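Local atomic coordinates of translation initiation factor 6 (Methanocaldococcus jannaschii, PDB entry 1G61), a protein that binds to the 50S ribosomal subunit and keeps it from joining the 30S subunit to form the 70S initiation complex. Residues Val181-Thr193 and Gly210-Ala224. Residues are numbered along the deposited sequence; the frame is centred on the assembly and turned at random.
Sequences VEYIGKGTANKGT and GGDTTGPELLIIEDA
Glu217, in the first turn of the C-terminal helix of the eIF-6 alpha/beta fold, reaches into the turn Ala189-Thr193, which ends in a G1 beta bulge with Gly192 and Thr193 facing Ala189. Its CG stands anti to the carbonyl carbon (chi1 -72°) and the chain runs on extended, carrying the buried carboxylate to the backbone of the turn. OE1 accepts hydrogen bonds from Lys191 N (2.9 Å) on its syn lone pair and, from the anti side and somewhat out of plane, from Thr214 N. OE2 accepts from Gly192 N on the syn side, also out of plane, and from Thr188 OG1 (2.6 Å) on its anti lone pair. Four donors thus fix the rotation of the group and would probably favour its ionised form. The bond from Thr214 N is one half of a capping box; in the other, Glu217 N donates to Thr214 OG1 at 3.2 Å. An alanine in place of Glu217 is likely to leave the N-H groups of Lys191 and Gly192 without these acceptors and the Thr188 hydroxyl free to turn.

Helix segment 215-224 packs roughly antiparallel on strand 183-186, the partner of strand 160-163, with axes within 7.1 Å. Ile220 lays CG2 against Lys186 O (3.3 Å), and Ala224 CB meets Gly185 N, where the strand has no side chain. One water donates to both Thr188 O and Glu217 O.

Ahead of the helix, Asn190 lies over the type I turn Gly210-Thr213. Its ND2 is held by Pro13 O, while OD1 accepts a weak bond from Asp212 N. Thr213 OG1, set anti to its carbonyl carbon, donates to Gly210 O (2.8 Å) and accepts a bond from Asn190 N at 3.0 Å, with an N-H...O angle of 160°.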
loop_
_atom_site.group_PDB
_atom_site.type_symbol
_atom_site.label_atom_id
_atom_site.label_comp_id
_atom_site.label_asym_id
_atom_site.label_seq_id
_atom_site.Cartn_x
_atom_site.Cartn_y
_atom_site.Cartn_z
ATOM N N VAL A 181 -7.356 13.244 -5.199
ATOM C CA VAL A 181 -8.462 12.626 -4.449
ATOM C C VAL A 181 -9.416 13.684 -3.903
ATOM O O VAL A 181 -9.015 14.813 -3.606
ATOM C CB VAL A 181 -7.970 11.741 -3.291
ATOM C CG1 VAL A 181 -7.279 10.525 -3.897
ATOM C CG2 VAL A 181 -7.007 12.457 -2.357
ATOM N N GLU A 182 -10.689 13.323 -3.757
ATOM C CA GLU A 182 -11.652 14.315 -3.252
ATOM C C GLU A 182 -11.811 14.133 -1.755
ATOM O O GLU A 182 -12.336 15.033 -1.086
ATOM C CB GLU A 182 -13.016 14.225 -3.909
ATOM C CG GLU A 182 -13.052 14.442 -5.407
ATOM C CD GLU A 182 -12.607 15.793 -5.919
ATOM O OE1 GLU A 182 -12.559 16.816 -5.196
ATOM O OE2 GLU A 182 -12.277 15.853 -7.123
ATOM N N TYR A 183 -11.366 13.008 -1.184
ATOM C CA TYR A 183 -11.483 12.714 0.247
ATOM C C TYR A 183 -10.104 12.667 0.835
ATOM O O TYR A 183 -9.195 12.051 0.261
ATOM C CB TYR A 183 -12.164 11.346 0.452
ATOM C CG TYR A 183 -13.601 11.295 -0.073
ATOM C CD1 TYR A 183 -13.917 10.868 -1.353
ATOM C CD2 TYR A 183 -14.645 11.691 0.751
ATOM C CE1 TYR A 183 -15.217 10.832 -1.806
ATOM C CE2 TYR A 183 -15.957 11.664 0.331
ATOM C CZ TYR A 183 -16.233 11.231 -0.955
ATOM O OH TYR A 183 -17.532 11.216 -1.339
ATOM N N ILE A 184 -9.894 13.302 1.999
ATOM C CA ILE A 184 -8.642 13.140 2.704
ATOM C C ILE A 184 -8.889 13.435 4.179
ATOM O O ILE A 184 -9.739 14.226 4.577
ATOM C CB ILE A 184 -7.567 14.082 2.143
ATOM C CG1 ILE A 184 -6.184 13.767 2.724
ATOM C CG2 ILE A 184 -7.941 15.552 2.348
ATOM C CD1 ILE A 184 -5.066 14.220 1.795
ATOM N N GLY A 185 -8.087 12.761 5.020
ATOM C CA GLY A 185 -8.133 13.042 6.476
ATOM C C GLY A 185 -6.909 12.491 7.157
ATOM O O GLY A 185 -6.026 11.921 6.505
ATOM N N LYS A 186 -6.913 12.677 8.466
ATOM C CA LYS A 186 -5.780 12.240 9.265
ATOM C C LYS A 186 -6.259 11.525 10.502
ATOM O O LYS A 186 -7.299 11.882 11.062
ATOM C CB LYS A 186 -4.872 13.406 9.620
ATOM C CG LYS A 186 -5.440 14.599 10.336
ATOM C CD LYS A 186 -4.444 15.748 10.413
ATOM C CE LYS A 186 -4.385 16.455 11.745
ATOM N NZ LYS A 186 -3.244 17.434 11.951
ATOM N N GLY A 187 -5.516 10.556 10.989
ATOM C CA GLY A 187 -5.987 9.811 12.169
ATOM C C GLY A 187 -5.019 8.661 12.476
ATOM O O GLY A 187 -3.940 8.533 11.903
ATOM N N THR A 188 -5.438 7.837 13.424
ATOM C CA THR A 188 -4.658 6.649 13.805
ATOM C C THR A 188 -5.402 5.367 13.450
ATOM O O THR A 188 -6.573 5.373 13.050
ATOM C CB THR A 188 -4.310 6.663 15.305
ATOM O OG1 THR A 188 -5.525 6.780 16.065
ATOM C CG2 THR A 188 -3.412 7.848 15.662
ATOM N N ALA A 189 -4.700 4.240 13.599
ATOM C CA ALA A 189 -5.346 2.936 13.460
ATOM C C ALA A 189 -4.787 2.013 14.544
ATOM O O ALA A 189 -3.805 2.371 15.202
ATOM C CB ALA A 189 -5.120 2.382 12.068
ATOM N N ASN A 190 -5.419 0.869 14.719
ATOM C CA ASN A 190 -4.934 -0.093 15.698
ATOM C C ASN A 190 -4.752 0.555 17.085
ATOM O O ASN A 190 -3.779 0.288 17.766
ATOM C CB ASN A 190 -3.661 -0.779 15.232
ATOM C CG ASN A 190 -3.912 -1.920 14.253
ATOM O OD1 ASN A 190 -5.015 -2.492 14.236
ATOM N ND2 ASN A 190 -2.917 -2.241 13.440
ATOM N N LYS A 191 -5.691 1.350 17.512
ATOM C CA LYS A 191 -5.700 1.930 18.856
ATOM C C LYS A 191 -4.475 2.807 19.087
ATOM O O LYS A 191 -3.745 2.676 20.064
ATOM C CB LYS A 191 -5.814 0.852 19.937
ATOM C CG LYS A 191 -6.340 1.377 21.271
ATOM C CD LYS A 191 -6.155 0.278 22.331
ATOM C CE LYS A 191 -6.714 0.755 23.663
ATOM N NZ LYS A 191 -6.730 -0.308 24.679
ATOM N N GLY A 192 -4.321 3.783 18.147
ATOM C CA GLY A 192 -3.353 4.810 18.418
ATOM C C GLY A 192 -2.085 4.731 17.617
ATOM O O GLY A 192 -1.203 5.586 17.728
ATOM N N THR A 193 -1.900 3.738 16.756
ATOM C CA THR A 193 -0.714 3.670 15.914
ATOM C C THR A 193 -0.783 4.785 14.893
ATOM O O THR A 193 -1.810 4.942 14.203
ATOM C CB THR A 193 -0.665 2.266 15.263
ATOM O OG1 THR A 193 -0.514 1.302 16.329
ATOM C CG2 THR A 193 0.517 2.123 14.318
ATOM N N GLY A 210 -6.464 -3.082 10.509
ATOM C CA GLY A 210 -5.990 -3.945 11.576
ATOM C C GLY A 210 -7.056 -4.111 12.664
ATOM O O GLY A 210 -7.808 -3.179 13.002
ATOM N N GLY A 211 -7.105 -5.309 13.247
ATOM C CA GLY A 211 -8.125 -5.737 14.196
ATOM C C GLY A 211 -8.228 -4.872 15.440
ATOM O O GLY A 211 -9.299 -4.830 16.102
ATOM N N ASP A 212 -7.191 -4.158 15.881
ATOM C CA ASP A 212 -7.271 -3.349 17.077
ATOM C C ASP A 212 -7.874 -1.965 16.832
ATOM O O ASP A 212 -8.051 -1.189 17.750
ATOM C CB ASP A 212 -5.874 -3.170 17.674
ATOM C CG ASP A 212 -5.325 -4.516 18.156
ATOM O OD1 ASP A 212 -6.098 -5.315 18.750
ATOM O OD2 ASP A 212 -4.113 -4.730 17.966
ATOM N N THR A 213 -8.144 -1.646 15.563
ATOM C CA THR A 213 -8.708 -0.339 15.239
ATOM C C THR A 213 -10.002 -0.102 15.997
ATOM O O THR A 213 -10.878 -0.984 16.011
ATOM C CB THR A 213 -8.901 -0.263 13.708
ATOM O OG1 THR A 213 -7.601 -0.400 13.121
ATOM C CG2 THR A 213 -9.473 1.065 13.256
ATOM N N THR A 214 -10.142 1.064 16.605
ATOM C CA THR A 214 -11.327 1.366 17.387
ATOM C C THR A 214 -12.477 1.943 16.571
ATOM O O THR A 214 -12.362 2.306 15.391
ATOM C CB THR A 214 -10.980 2.393 18.490
ATOM O OG1 THR A 214 -10.725 3.639 17.824
ATOM C CG2 THR A 214 -9.752 1.939 19.264
ATOM N N GLY A 215 -13.653 2.084 17.171
ATOM C CA GLY A 215 -14.830 2.700 16.523
ATOM C C GLY A 215 -14.507 4.128 16.096
ATOM O O GLY A 215 -14.772 4.449 14.927
ATOM N N PRO A 216 -13.996 4.995 16.976
ATOM C CA PRO A 216 -13.704 6.357 16.521
ATOM C C PRO A 216 -12.703 6.377 15.397
ATOM O O PRO A 216 -12.786 7.171 14.457
ATOM C CB PRO A 216 -13.161 6.997 17.810
ATOM C CG PRO A 216 -13.889 6.237 18.898
ATOM C CD PRO A 216 -13.830 4.807 18.442
ATOM N N GLU A 217 -11.699 5.501 15.436
ATOM C CA GLU A 217 -10.718 5.465 14.361
ATOM C C GLU A 217 -11.371 5.053 13.057
ATOM O O GLU A 217 -11.074 5.617 11.990
ATOM C CB GLU A 217 -9.569 4.479 14.673
ATOM C CG GLU A 217 -8.630 4.989 15.762
ATOM C CD GLU A 217 -7.566 3.962 16.164
ATOM O OE1 GLU A 217 -7.845 2.721 16.148
ATOM O OE2 GLU A 217 -6.447 4.414 16.507
ATOM N N LEU A 218 -12.230 4.045 13.145
ATOM C CA LEU A 218 -12.899 3.534 11.935
ATOM C C LEU A 218 -13.703 4.634 11.275
ATOM O O LEU A 218 -13.740 4.773 10.042
ATOM C CB LEU A 218 -13.732 2.326 12.336
ATOM C CG LEU A 218 -14.058 1.333 11.220
ATOM C CD1 LEU A 218 -12.776 0.755 10.624
ATOM C CD2 LEU A 218 -14.969 0.231 11.749
ATOM N N LEU A 219 -14.406 5.443 12.077
ATOM C CA LEU A 219 -15.151 6.538 11.477
ATOM C C LEU A 219 -14.274 7.472 10.655
ATOM O O LEU A 219 -14.581 7.922 9.553
ATOM C CB LEU A 219 -15.839 7.275 12.641
ATOM C CG LEU A 219 -16.859 8.314 12.257
ATOM C CD1 LEU A 219 -17.920 7.710 11.351
ATOM C CD2 LEU A 219 -17.506 8.880 13.528
ATOM N N ILE A 220 -13.130 7.856 11.216
ATOM C CA ILE A 220 -12.188 8.746 10.543
ATOM C C ILE A 220 -11.614 8.083 9.304
ATOM O O ILE A 220 -11.431 8.736 8.252
ATOM C CB ILE A 220 -11.149 9.248 11.551
ATOM C CG1 ILE A 220 -11.809 10.266 12.522
ATOM C CG2 ILE A 220 -9.947 9.873 10.869
ATOM C CD1 ILE A 220 -11.078 10.469 13.822
ATOM N N ILE A 221 -11.289 6.785 9.365
ATOM C CA ILE A 221 -10.790 6.058 8.189
ATOM C C ILE A 221 -11.824 6.045 7.090
ATOM O O ILE A 221 -11.504 6.306 5.909
ATOM C CB ILE A 221 -10.444 4.631 8.622
ATOM C CG1 ILE A 221 -9.243 4.644 9.576
ATOM C CG2 ILE A 221 -10.218 3.731 7.402
ATOM C CD1 ILE A 221 -9.093 3.355 10.386
ATOM N N GLU A 222 -13.091 5.743 7.410
ATOM C CA GLU A 222 -14.150 5.726 6.440
ATOM C C GLU A 222 -14.272 7.073 5.714
ATOM O O GLU A 222 -14.345 7.127 4.486
ATOM C CB GLU A 222 -15.501 5.427 7.141
ATOM C CG GLU A 222 -15.700 3.949 7.427
ATOM C CD GLU A 222 -16.730 3.672 8.514
ATOM O OE1 GLU A 222 -17.467 4.610 8.901
ATOM O OE2 GLU A 222 -16.787 2.516 8.989
ATOM N N ASP A 223 -14.288 8.153 6.485
ATOM C CA ASP A 223 -14.415 9.499 5.919
ATOM C C ASP A 223 -13.213 9.868 5.044
ATOM O O ASP A 223 -13.388 10.429 3.970
ATOM C CB ASP A 223 -14.571 10.574 7.013
ATOM C CG ASP A 223 -15.888 10.487 7.751
ATOM O OD1 ASP A 223 -16.869 9.916 7.228
ATOM O OD2 ASP A 223 -15.947 11.043 8.876
ATOM N N ALA A 224 -12.008 9.501 5.495
ATOM C CA ALA A 224 -10.819 9.855 4.736
ATOM C C ALA A 224 -10.714 9.123 3.416
ATOM O O ALA A 224 -10.197 9.671 2.440
ATOM C CB ALA A 224 -9.589 9.543 5.604
HETATM O O HOH W 1 -8.559 7.133 12.236
#